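Local coordinates for protein InvG (Salmonella enterica subsp. enterica serovar Typhimurium, PDB 4G08), which forms a ring-shaped outer-membrane secretin of the SPI-1 type III secretion system, the injectisome that delivers bacterial effector proteins into eukaryotic host cells, at residues A[87-92]-A[139-144]; A[98-103]-A[126-131]; A[102-107]-A[111-116]; A[64-67]-A[72-75]. All coordinates share one frame; numbering follows the deposited sequence.

Contact 1: A[87-92]-A[139-144]; sequences EMRNAV and MVVNAA
Both links between strand residues R89 and A91 and the helix 139-144 end on a single methyl group, CG2 of V141. The apolar one joins A91 CB to V141 CG2 at 4.4 Å, a loose van der Waals approach; the backbones stay further apart, with the CA atoms of A91 and V141 separated by 8.1 Å. V141 sets CG1 anti to its backbone N (chi1 169°), and this turns CG2 to the strand. The same residue also packs on V93, the next inward-facing residue of that strand.

The second link is of mixed character. R89 reaches out along an extended chain, CG opposite the backbone N (chi1 175°), and lays its guanidinium obliquely near the valine, with NH1 4.2 Å from V141 CG2. The polar need of that end is met by a salt bridge from R89 NH1 to OD1 of D138, one turn earlier on the helix, so the methyl merely flanks a group anchored by charge. V137 completes the patch, touching both R89 and A91.

The buried area is small, 82 Å² over both segments. Backbone bonds from R89 to G132 and from A91 to V130 fix the strand beside strand 127-132. Here, in the periplasmic part of InvG, the C-terminal helix 134-150 lies across one face of a three-stranded antiparallel sheet, the helix-on-sheet packing of the secretin short domain, whose beta-alpha-beta-beta-alpha order fits the ring-building motif.

Contact 2: A[98-103]-A[126-131]; sequences VSLNEF and GTFYVS
F128 meets two residues of the first helical turn, F103 and L100, with neighbouring corners of its ring. CZ of F128 lies 3.7 Å from F103 CE2, and the same F103 atom is 3.9 Å from F128 CE2. The two rings are inclined by only 30°, but their centroids are 5.6 Å apart; they are slid so far past each other that they barely overlap, and F103 CE2 comes up to F128 CZ and CE2 obliquely. Further round the ring, L100 CD1 touches F128 CD2 at 4.1 Å, again from an oblique direction. All three contacts are apolar, and together the segments bury 123 Å².

The torsions explain the meeting. F128 holds CG between its backbone N and carbonyl carbon (chi1 67°), which lifts the ring off the strand toward the helix, whereas F103 has CG opposite its backbone N and leans down to the sheet. This is the core of a two-layer alpha/beta domain, between the helices and the three-stranded sheet: helix 100-109 packs over the central strand, 127-132, as expected for the secretin short domain. V140 and L119 also touch F128, while A144 and M147 of helix 134-150 pack on F103, so both helices share this core.

Further out, the helix start is set by S99, its N-cap, whose OG accepts from E102 N at 3.0 Å (N-H...O 150°). Its carbonyl O takes F103 N at 3.0 Å. On the strand side, backbone bonding of F128 with V93 fixes the phenylalanine's position over the sheet.

Contact 3: A[102-107]-A[111-116]; sequences EFNNFL and GLYNKN
Backbone hydrogen bonds carry the joint between L107 and the residues that follow the helix. The carbonyl O of L107 accepts from L112 N at 3.2 Å, the donor standing almost in line with the C=O bond. It also accepts from Y113 N at 3.3 Å, but that donor sits well above the carbonyl plane, 54° out of it. The hydroxyl of S110 bonds to the same oxygen, so one carbonyl holds several donors.

Apolar packing follows from this closeness. L107 CB and Y113 CB are 4.0 Å apart, and P118 and Y136 pack against the tyrosine.

Polar and aromatic contacts gather at the far end of Y113, which sends CG anti to its backbone N (chi1 178°), carrying the ring back along the helix toward N104. The amide of N104 and the ring are steeply inclined, their planes 74° apart, and OD1 comes 3.8 Å from Y113 CE1. A water bridges the pair: it donates to N104 OD1 at 2.9 Å and pairs with Y113 OH at a short 2.5 Å. K108 makes a cation-pi contact with the ring. Further on, N114 OD1 accepts from N116 N at 2.8 Å, in the carbonyl plane, which makes an Asx turn; the side-chain ND2 of N116 adds a weak bond to the same oxygen and a further one to E63 of the neighbouring N0 domain.

The helix end itself is a Schellman motif: G111 leaves the helix with positive phi, a conformation that favours glycine, and the chain folds back across the last turn of helix 100-109.

Contact 4: A[64-67]-A[72-75]; sequences KLSL and IWYF
S66 places OG beside its backbone N and opposite the carbonyl carbon (chi1 -68°), while W73 turns CG into the position between its own N and carbonyl carbon (chi1 68°); the two rotations aim the hydroxyl at the five-membered part of the indole. OG of S66 ends 3.2 Å from W73 CD1, and 3.8 Å from W73 NE1. It approaches the ring obliquely, with S66 CB following at 4.1 Å from W73 CD1.

The backbones run close as well, S66 CA lying 5.8 Å from I72 CA, because helix 58-69 turns almost directly into strand 71-75. The indole is wedged between the two: N59, L62 and E63 of the helix touch it, as do I80 and I82 of the adjacent strand 80-84. Helix and sheet thus close over W73 in the core of the N0 domain.

The hydroxyl has its main polar partner one turn back, where it bonds to the carbonyl O of L62. With its hydrogen given to that acceptor, the oxygen would present electron density to CD1, a carbon that the adjoining indole nitrogen probably makes slightly positive. The short S66-W73 approach is consistent with a weak C-H...O type attraction, though the oblique geometry leaves it unproven.

How the contacts relate
From the N terminus, contact 4 closes first, a tight helix-to-strand turn within the N0 domain. The chain then enters the second domain, where contact 1 spans the longest loop, joining the first strand to the last helix. Contact 2 lies within that span, bringing helix 100-109 onto strand 127-132, and contact 3 starts from the same helix but closes sooner, at 111-116, inside contact 2; none crosses another. Contacts 1 and 2 join through neighbouring strands of one sheet, 89-94 and 127-132, where N90 OD1 lies 2.6 Å from S131 OG. Among the places where the domains meet are Y74 OH, 2.8 Å from L112 O, linking contacts 4 and 3, and I72 packing on M88.

Contact 1: A[87-92]-A[139-144]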
loop_
_atom_site.group_PDB
_atom_site.type_symbol
_atom_site.label_atom_id
_atom_site.label_comp_id
_atom_site.label_asym_id
_atom_site.label_seq_id
_atom_site.Cartn_x
_atom_site.Cartn_y
_atom_site.Cartn_z
ATOM N N GLU A 87 -6.271 0.973 -9.677
ATOM C CA GLU A 87 -6.540 -0.299 -9.016
ATOM C C GLU A 87 -6.771 -0.101 -7.521
ATOM O O GLU A 87 -6.845 -1.057 -6.758
ATOM C CB GLU A 87 -5.380 -1.264 -9.240
ATOM C CG GLU A 87 -5.297 -1.776 -10.666
ATOM C CD GLU A 87 -4.012 -2.530 -10.957
ATOM O OE1 GLU A 87 -4.105 -3.652 -11.500
ATOM O OE2 GLU A 87 -2.932 -1.902 -10.920
ATOM N N MET A 88 -6.818 1.152 -7.106
ATOM C CA MET A 88 -7.036 1.472 -5.715
ATOM C C MET A 88 -8.314 0.801 -5.246
ATOM O O MET A 88 -9.325 0.820 -5.948
ATOM C CB MET A 88 -7.164 2.976 -5.567
ATOM C CG MET A 88 -7.618 3.413 -4.197
ATOM S SD MET A 88 -6.398 4.409 -3.323
ATOM C CE MET A 88 -5.920 5.628 -4.541
ATOM N N ARG A 89 -8.249 0.158 -4.087
ATOM C CA ARG A 89 -9.448 -0.388 -3.466
ATOM C C ARG A 89 -10.017 0.600 -2.467
ATOM O O ARG A 89 -9.293 1.153 -1.639
ATOM C CB ARG A 89 -9.168 -1.728 -2.775
ATOM C CG ARG A 89 -10.381 -2.261 -2.011
ATOM C CD ARG A 89 -10.470 -3.781 -1.887
ATOM N NE ARG A 89 -11.778 -4.172 -1.313
ATOM C CZ ARG A 89 -11.918 -4.918 -0.204
ATOM N NH1 ARG A 89 -10.923 -5.678 0.229
ATOM N NH2 ARG A 89 -13.095 -4.978 0.412
ATOM N N ASN A 90 -11.286 0.938 -2.650
ATOM C CA ASN A 90 -11.974 1.803 -1.713
ATOM C C ASN A 90 -12.951 1.002 -0.876
ATOM O O ASN A 90 -13.883 0.397 -1.402
ATOM C CB ASN A 90 -12.723 2.900 -2.460
ATOM C CG ASN A 90 -11.800 3.804 -3.244
ATOM O OD1 ASN A 90 -11.130 4.665 -2.682
ATOM N ND2 ASN A 90 -11.722 3.578 -4.543
ATOM N N ALA A 91 -12.679 0.922 0.417
ATOM C CA ALA A 91 -13.434 0.042 1.279
ATOM C C ALA A 91 -14.122 0.802 2.385
ATOM O O ALA A 91 -13.669 1.863 2.814
ATOM C CB ALA A 91 -12.526 -1.011 1.864
ATOM N N VAL A 92 -15.282 0.296 2.767
ATOM C CA VAL A 92 -15.923 0.680 4.000
ATOM C C VAL A 92 -15.976 -0.550 4.886
ATOM O O VAL A 92 -16.147 -1.666 4.391
ATOM C CB VAL A 92 -17.360 1.127 3.738
ATOM C CG1 VAL A 92 -18.188 -0.056 3.265
ATOM C CG2 VAL A 92 -17.951 1.755 4.986
ATOM N N MET A 139 -5.799 -6.633 4.042
ATOM C CA MET A 139 -5.282 -6.782 5.383
ATOM C C MET A 139 -6.110 -5.979 6.374
ATOM O O MET A 139 -6.451 -6.471 7.446
ATOM C CB MET A 139 -3.830 -6.326 5.419
ATOM C CG MET A 139 -3.118 -6.584 6.730
ATOM S SD MET A 139 -3.257 -5.208 7.876
ATOM C CE MET A 139 -2.605 -3.913 6.839
ATOM N N VAL A 140 -6.456 -4.746 6.028
ATOM C CA VAL A 140 -7.145 -3.903 6.997
ATOM C C VAL A 140 -8.524 -4.463 7.298
ATOM O O VAL A 140 -8.944 -4.545 8.450
ATOM C CB VAL A 140 -7.286 -2.459 6.511
ATOM C CG1 VAL A 140 -8.223 -1.711 7.433
ATOM C CG2 VAL A 140 -5.930 -1.780 6.476
ATOM N N VAL A 141 -9.201 -4.904 6.254
ATOM C CA VAL A 141 -10.504 -5.515 6.396
ATOM C C VAL A 141 -10.437 -6.792 7.223
ATOM O O VAL A 141 -11.258 -6.996 8.117
ATOM C CB VAL A 141 -11.070 -5.842 5.017
ATOM C CG1 VAL A 141 -12.305 -6.712 5.142
ATOM C CG2 VAL A 141 -11.384 -4.554 4.283
ATOM N N ASN A 142 -9.491 -7.673 6.918
ATOM C CA ASN A 142 -9.353 -8.869 7.735
ATOM C C ASN A 142 -9.072 -8.502 9.178
ATOM O O ASN A 142 -9.615 -9.134 10.079
ATOM C CB ASN A 142 -8.280 -9.822 7.218
ATOM C CG ASN A 142 -8.132 -11.054 8.091
ATOM O OD1 ASN A 142 -9.091 -11.806 8.293
ATOM N ND2 ASN A 142 -6.976 -11.187 8.730
ATOM N N ALA A 143 -8.165 -7.563 9.408
ATOM C CA ALA A 143 -7.805 -7.239 10.775
ATOM C C ALA A 143 -9.014 -6.708 11.532
ATOM O O ALA A 143 -9.251 -7.085 12.677
ATOM C CB ALA A 143 -6.677 -6.233 10.810
ATOM N N ALA A 144 -9.797 -5.857 10.885
ATOM C CA ALA A 144 -10.966 -5.294 11.539
ATOM C C ALA A 144 -11.995 -6.379 11.821
ATOM O O ALA A 144 -12.631 -6.383 12.875
ATOM C CB ALA A 144 -11.575 -4.199 10.687
#

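Contact 2: A[98-103]-A[126-131]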
loop_
_atom_site.group_PDB
_atom_site.type_symbol
_atom_site.label_atom_id
_atom_site.label_comp_id
_atom_site.label_asym_id
_atom_site.label_seq_id
_atom_site.Cartn_x
_atom_site.Cartn_y
_atom_site.Cartn_z
ATOM N N VAL A 98 -14.692 -2.164 18.943
ATOM C CA VAL A 98 -13.392 -1.635 19.318
ATOM C C VAL A 98 -13.300 -0.185 18.883
ATOM O O VAL A 98 -13.939 0.210 17.913
ATOM C CB VAL A 98 -12.291 -2.432 18.623
ATOM C CG1 VAL A 98 -11.033 -1.603 18.470
ATOM C CG2 VAL A 98 -12.015 -3.694 19.409
ATOM N N SER A 99 -12.582 0.626 19.649
ATOM C CA SER A 99 -12.421 2.028 19.289
ATOM C C SER A 99 -11.535 2.133 18.070
ATOM O O SER A 99 -10.616 1.338 17.882
ATOM C CB SER A 99 -11.827 2.849 20.432
ATOM O OG SER A 99 -10.506 2.440 20.743
ATOM N N LEU A 100 -11.829 3.120 17.241
ATOM C CA LEU A 100 -11.046 3.336 16.055
ATOM C C LEU A 100 -9.609 3.581 16.465
ATOM O O LEU A 100 -8.698 3.105 15.847
ATOM C CB LEU A 100 -11.589 4.496 15.250
ATOM C CG LEU A 100 -10.784 4.876 14.011
ATOM C CD1 LEU A 100 -10.572 3.716 13.101
ATOM C CD2 LEU A 100 -11.422 6.029 13.248
ATOM N N ASN A 101 -9.439 4.298 17.562
ATOM C CA ASN A 101 -8.111 4.581 18.039
ATOM C C ASN A 101 -7.344 3.346 18.486
ATOM O O ASN A 101 -6.196 3.218 18.191
ATOM C CB ASN A 101 -8.110 5.690 19.099
ATOM C CG ASN A 101 -6.758 6.320 19.277
ATOM O OD1 ASN A 101 -6.336 7.121 18.477
ATOM N ND2 ASN A 101 -6.063 5.923 20.304
ATOM N N GLU A 102 -8.008 2.435 19.160
ATOM C CA GLU A 102 -7.425 1.151 19.555
ATOM C C GLU A 102 -7.033 0.333 18.327
ATOM O O GLU A 102 -5.997 -0.326 18.318
ATOM C CB GLU A 102 -8.458 0.382 20.389
ATOM C CG GLU A 102 -7.990 -0.895 21.074
ATOM C CD GLU A 102 -9.136 -1.628 21.766
ATOM O OE1 GLU A 102 -10.256 -1.067 21.836
ATOM O OE2 GLU A 102 -8.935 -2.792 22.182
ATOM N N PHE A 103 -7.896 0.329 17.321
ATOM C CA PHE A 103 -7.639 -0.436 16.108
ATOM C C PHE A 103 -6.479 0.139 15.296
ATOM O O PHE A 103 -5.552 -0.578 14.924
ATOM C CB PHE A 103 -8.896 -0.486 15.255
ATOM C CG PHE A 103 -8.735 -1.283 14.010
ATOM C CD1 PHE A 103 -8.435 -2.627 14.080
ATOM C CD2 PHE A 103 -8.755 -0.665 12.779
ATOM C CE1 PHE A 103 -8.253 -3.364 12.935
ATOM C CE2 PHE A 103 -8.524 -1.384 11.632
ATOM C CZ PHE A 103 -8.277 -2.737 11.710
ATOM N N GLY A 126 -19.869 3.397 13.445
ATOM C CA GLY A 126 -19.389 2.026 13.562
ATOM C C GLY A 126 -18.734 1.520 12.294
ATOM O O GLY A 126 -18.573 0.313 12.106
ATOM N N THR A 127 -18.387 2.439 11.406
ATOM C CA THR A 127 -17.579 2.102 10.249
ATOM C C THR A 127 -16.474 3.118 10.047
ATOM O O THR A 127 -16.490 4.195 10.637
ATOM C CB THR A 127 -18.420 2.064 8.969
ATOM O OG1 THR A 127 -19.052 3.337 8.781
ATOM N N PHE A 128 -15.481 2.728 9.258
ATOM C CA PHE A 128 -14.442 3.647 8.808
ATOM C C PHE A 128 -14.122 3.344 7.357
ATOM O O PHE A 128 -14.515 2.297 6.844
ATOM C CB PHE A 128 -13.185 3.514 9.675
ATOM C CG PHE A 128 -12.486 2.194 9.536
ATOM C CD1 PHE A 128 -11.643 1.963 8.472
ATOM C CD2 PHE A 128 -12.620 1.214 10.504
ATOM C CE1 PHE A 128 -10.984 0.764 8.339
ATOM C CE2 PHE A 128 -11.966 0.007 10.377
ATOM C CZ PHE A 128 -11.153 -0.221 9.285
ATOM N N TYR A 129 -13.538 4.317 6.657
ATOM C CA TYR A 129 -13.128 4.091 5.273
ATOM C C TYR A 129 -11.632 3.945 5.168
ATOM O O TYR A 129 -10.875 4.453 5.988
ATOM C CB TYR A 129 -13.560 5.231 4.355
ATOM C CG TYR A 129 -15.015 5.571 4.444
ATOM C CD1 TYR A 129 -15.975 4.762 3.863
ATOM C CD2 TYR A 129 -15.422 6.732 5.064
ATOM C CE1 TYR A 129 -17.317 5.055 3.983
ATOM C CE2 TYR A 129 -16.751 7.070 5.133
ATOM C CZ TYR A 129 -17.697 6.201 4.636
ATOM O OH TYR A 129 -19.037 6.444 4.867
ATOM N N VAL A 130 -11.220 3.199 4.163
ATOM C CA VAL A 130 -9.817 3.077 3.852
ATOM C C VAL A 130 -9.683 2.841 2.363
ATOM O O VAL A 130 -10.548 2.219 1.743
ATOM C CB VAL A 130 -9.160 1.928 4.631
ATOM C CG1 VAL A 130 -9.841 0.612 4.314
ATOM C CG2 VAL A 130 -7.667 1.868 4.330
ATOM N N SER A 131 -8.719 3.535 1.770
ATOM C CA SER A 131 -8.512 3.476 0.336
ATOM C C SER A 131 -7.022 3.349 0.065
ATOM O O SER A 131 -6.206 4.101 0.614
ATOM C CB SER A 131 -9.062 4.734 -0.339
ATOM O OG SER A 131 -10.460 4.863 -0.132
#

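Contact 3: A[102-107]-A[111-116]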
loop_
_atom_site.group_PDB
_atom_site.type_symbol
_atom_site.label_atom_id
_atom_site.label_comp_id
_atom_site.label_asym_id
_atom_site.label_seq_id
_atom_site.Cartn_x
_atom_site.Cartn_y
_atom_site.Cartn_z
ATOM N N GLU A 102 -8.008 2.435 19.160
ATOM C CA GLU A 102 -7.425 1.151 19.555
ATOM C C GLU A 102 -7.033 0.333 18.327
ATOM O O GLU A 102 -5.997 -0.326 18.318
ATOM C CB GLU A 102 -8.458 0.382 20.389
ATOM C CG GLU A 102 -7.990 -0.895 21.074
ATOM C CD GLU A 102 -9.136 -1.628 21.766
ATOM O OE1 GLU A 102 -10.256 -1.067 21.836
ATOM O OE2 GLU A 102 -8.935 -2.792 22.182
ATOM N N PHE A 103 -7.896 0.329 17.321
ATOM C CA PHE A 103 -7.639 -0.436 16.108
ATOM C C PHE A 103 -6.479 0.139 15.296
ATOM O O PHE A 103 -5.552 -0.578 14.924
ATOM C CB PHE A 103 -8.896 -0.486 15.255
ATOM C CG PHE A 103 -8.735 -1.283 14.010
ATOM C CD1 PHE A 103 -8.435 -2.627 14.080
ATOM C CD2 PHE A 103 -8.755 -0.665 12.779
ATOM C CE1 PHE A 103 -8.253 -3.364 12.935
ATOM C CE2 PHE A 103 -8.524 -1.384 11.632
ATOM C CZ PHE A 103 -8.277 -2.737 11.710
ATOM N N ASN A 104 -6.452 1.460 15.190
ATOM C CA ASN A 104 -5.344 2.166 14.567
ATOM C C ASN A 104 -4.022 1.804 15.212
ATOM O O ASN A 104 -3.052 1.481 14.528
ATOM C CB ASN A 104 -5.548 3.662 14.725
ATOM C CG ASN A 104 -5.984 4.325 13.447
ATOM O OD1 ASN A 104 -5.289 4.274 12.432
ATOM N ND2 ASN A 104 -7.088 5.049 13.522
ATOM N N ASN A 105 -3.955 1.958 16.526
ATOM C CA ASN A 105 -2.729 1.646 17.241
ATOM C C ASN A 105 -2.318 0.210 17.035
ATOM O O ASN A 105 -1.137 -0.093 16.900
ATOM C CB ASN A 105 -2.900 1.910 18.721
ATOM C CG ASN A 105 -2.993 3.377 19.029
ATOM O OD1 ASN A 105 -2.673 4.218 18.189
ATOM N ND2 ASN A 105 -3.505 3.700 20.205
ATOM N N PHE A 106 -3.301 -0.669 16.948
ATOM C CA PHE A 106 -3.015 -2.065 16.742
ATOM C C PHE A 106 -2.324 -2.272 15.397
ATOM O O PHE A 106 -1.319 -2.980 15.310
ATOM C CB PHE A 106 -4.306 -2.862 16.807
ATOM C CG PHE A 106 -4.154 -4.280 16.390
ATOM C CD1 PHE A 106 -3.470 -5.176 17.189
ATOM C CD2 PHE A 106 -4.575 -4.685 15.148
ATOM C CE1 PHE A 106 -3.309 -6.485 16.802
ATOM C CE2 PHE A 106 -4.391 -5.985 14.737
ATOM C CZ PHE A 106 -3.756 -6.888 15.564
ATOM N N LEU A 107 -2.832 -1.621 14.355
ATOM C CA LEU A 107 -2.213 -1.732 13.041
ATOM C C LEU A 107 -0.807 -1.160 13.073
ATOM O O LEU A 107 0.077 -1.633 12.360
ATOM C CB LEU A 107 -3.022 -0.989 11.987
ATOM C CG LEU A 107 -4.417 -1.536 11.725
ATOM C CD1 LEU A 107 -5.059 -0.704 10.635
ATOM C CD2 LEU A 107 -4.343 -2.995 11.319
ATOM N N GLY A 111 3.141 -2.762 12.659
ATOM C CA GLY A 111 3.953 -2.361 11.521
ATOM C C GLY A 111 3.324 -2.706 10.185
ATOM O O GLY A 111 4.014 -2.746 9.167
ATOM N N LEU A 112 2.008 -2.873 10.153
ATOM C CA LEU A 112 1.349 -3.088 8.871
ATOM C C LEU A 112 0.747 -1.812 8.333
ATOM O O LEU A 112 0.338 -1.746 7.172
ATOM C CB LEU A 112 0.273 -4.155 8.978
ATOM C CG LEU A 112 0.709 -5.430 9.679
ATOM C CD1 LEU A 112 -0.460 -5.899 10.520
ATOM C CD2 LEU A 112 1.104 -6.485 8.664
ATOM N N TYR A 113 0.582 -0.845 9.223
ATOM C CA TYR A 113 -0.043 0.415 8.882
ATOM C C TYR A 113 0.839 1.188 7.907
ATOM O O TYR A 113 2.060 1.009 7.884
ATOM C CB TYR A 113 -0.274 1.226 10.154
ATOM C CG TYR A 113 -0.872 2.576 9.914
ATOM C CD1 TYR A 113 -2.229 2.722 9.719
ATOM C CD2 TYR A 113 -0.083 3.713 9.921
ATOM C CE1 TYR A 113 -2.789 3.965 9.553
ATOM C CE2 TYR A 113 -0.630 4.960 9.740
ATOM C CZ TYR A 113 -1.983 5.078 9.542
ATOM O OH TYR A 113 -2.536 6.320 9.338
ATOM N N ASN A 114 0.195 1.835 6.944
ATOM C CA ASN A 114 0.899 2.689 6.003
ATOM C C ASN A 114 0.305 4.072 6.063
ATOM O O ASN A 114 -0.871 4.243 5.760
ATOM C CB ASN A 114 0.723 2.155 4.589
ATOM C CG ASN A 114 1.549 2.910 3.582
ATOM O OD1 ASN A 114 1.446 4.132 3.465
ATOM N ND2 ASN A 114 2.387 2.192 2.856
ATOM N N LYS A 115 1.123 5.066 6.393
ATOM C CA LYS A 115 0.616 6.407 6.602
ATOM C C LYS A 115 -0.019 7.058 5.368
ATOM O O LYS A 115 -0.781 7.975 5.479
ATOM C CB LYS A 115 1.690 7.327 7.157
ATOM C CG LYS A 115 2.812 7.569 6.238
ATOM C CD LYS A 115 3.553 8.815 6.607
ATOM C CE LYS A 115 4.979 8.745 6.144
ATOM N NZ LYS A 115 5.265 9.554 4.962
ATOM N N ASN A 116 0.337 6.544 4.208
ATOM C CA ASN A 116 -0.180 7.083 2.959
ATOM C C ASN A 116 -1.635 6.689 2.730
ATOM O O ASN A 116 -2.340 7.323 1.945
ATOM C CB ASN A 116 0.682 6.608 1.795
ATOM C CG ASN A 116 2.114 7.097 1.902
ATOM O OD1 ASN A 116 2.366 8.299 1.959
ATOM N ND2 ASN A 116 3.042 6.165 2.069
HETATM O O HOH W 1 -4.913 6.038 10.175
#

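Contact 4: A[64-67]-A[72-75]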
loop_
_atom_site.group_PDB
_atom_site.type_symbol
_atom_site.label_atom_id
_atom_site.label_comp_id
_atom_site.label_asym_id
_atom_site.label_seq_id
_atom_site.Cartn_x
_atom_site.Cartn_y
_atom_site.Cartn_z
ATOM N N LYS A 64 8.090 9.326 -5.017
ATOM C CA LYS A 64 8.052 10.358 -6.034
ATOM C C LYS A 64 7.412 9.852 -7.323
ATOM O O LYS A 64 6.560 10.521 -7.912
ATOM C CB LYS A 64 9.455 10.859 -6.323
ATOM C CG LYS A 64 9.449 12.155 -7.096
ATOM C CD LYS A 64 10.831 12.753 -7.168
ATOM C CE LYS A 64 11.486 12.355 -8.470
ATOM N NZ LYS A 64 12.693 13.170 -8.748
ATOM N N LEU A 65 7.814 8.667 -7.763
ATOM C CA LEU A 65 7.258 8.114 -8.991
ATOM C C LEU A 65 5.777 7.814 -8.839
ATOM O O LEU A 65 5.029 7.842 -9.814
ATOM C CB LEU A 65 7.998 6.848 -9.411
ATOM C CG LEU A 65 9.435 7.077 -9.860
ATOM C CD1 LEU A 65 10.087 5.775 -10.282
ATOM C CD2 LEU A 65 9.502 8.103 -10.977
ATOM N N SER A 66 5.348 7.445 -7.642
ATOM C CA SER A 66 3.936 7.170 -7.460
ATOM C C SER A 66 3.134 8.444 -7.693
ATOM O O SER A 66 2.097 8.415 -8.353
ATOM C CB SER A 66 3.649 6.589 -6.081
ATOM O OG SER A 66 4.209 5.291 -5.966
ATOM N N LEU A 67 3.661 9.577 -7.285
ATOM C CA LEU A 67 3.008 10.835 -7.579
ATOM C C LEU A 67 3.141 11.266 -9.037
ATOM O O LEU A 67 2.210 11.786 -9.608
ATOM C CB LEU A 67 3.551 11.937 -6.728
ATOM C CG LEU A 67 3.045 12.335 -5.360
ATOM C CD1 LEU A 67 3.374 13.777 -5.256
ATOM C CD2 LEU A 67 1.596 12.120 -5.142
ATOM N N ILE A 72 0.281 3.453 -6.781
ATOM C CA ILE A 72 0.217 3.256 -5.349
ATOM C C ILE A 72 1.007 2.004 -4.994
ATOM O O ILE A 72 1.135 1.097 -5.813
ATOM C CB ILE A 72 -1.245 3.101 -4.890
ATOM C CG1 ILE A 72 -1.911 1.949 -5.642
ATOM C CG2 ILE A 72 -2.016 4.375 -5.180
ATOM C CD1 ILE A 72 -3.391 1.782 -5.358
ATOM N N TRP A 73 1.652 2.022 -3.838
ATOM C CA TRP A 73 2.539 0.932 -3.463
ATOM C C TRP A 73 2.463 0.603 -1.986
ATOM O O TRP A 73 1.986 1.398 -1.179
ATOM C CB TRP A 73 3.976 1.249 -3.850
ATOM C CG TRP A 73 4.555 2.347 -3.078
ATOM C CD1 TRP A 73 4.281 3.669 -3.213
ATOM C CD2 TRP A 73 5.542 2.239 -2.055
ATOM N NE1 TRP A 73 5.015 4.395 -2.315
ATOM C CE2 TRP A 73 5.823 3.542 -1.613
ATOM C CE3 TRP A 73 6.237 1.167 -1.492
ATOM C CZ2 TRP A 73 6.781 3.807 -0.643
ATOM C CZ3 TRP A 73 7.160 1.428 -0.500
ATOM C CH2 TRP A 73 7.434 2.738 -0.094
ATOM N N TYR A 74 2.869 -0.619 -1.668
ATOM C CA TYR A 74 2.847 -1.121 -0.310
ATOM C C TYR A 74 4.036 -2.053 -0.111
ATOM O O TYR A 74 4.350 -2.857 -0.982
ATOM C CB TYR A 74 1.542 -1.879 -0.069
ATOM C CG TYR A 74 1.359 -2.349 1.344
ATOM C CD1 TYR A 74 1.379 -1.453 2.400
ATOM C CD2 TYR A 74 1.245 -3.696 1.633
ATOM C CE1 TYR A 74 1.208 -1.881 3.696
ATOM C CE2 TYR A 74 1.099 -4.138 2.929
ATOM C CZ TYR A 74 1.124 -3.230 3.959
ATOM O OH TYR A 74 1.073 -3.676 5.259
ATOM N N PHE A 75 4.734 -1.890 1.003
ATOM C CA PHE A 75 5.745 -2.852 1.430
ATOM C C PHE A 75 5.191 -3.606 2.623
ATOM O O PHE A 75 4.807 -2.986 3.614
ATOM C CB PHE A 75 7.017 -2.110 1.846
ATOM C CG PHE A 75 8.048 -2.986 2.490
ATOM C CD1 PHE A 75 8.610 -4.039 1.799
ATOM C CD2 PHE A 75 8.540 -2.674 3.743
ATOM C CE1 PHE A 75 9.582 -4.822 2.385
ATOM C CE2 PHE A 75 9.509 -3.452 4.334
ATOM C CZ PHE A 75 10.030 -4.529 3.655
#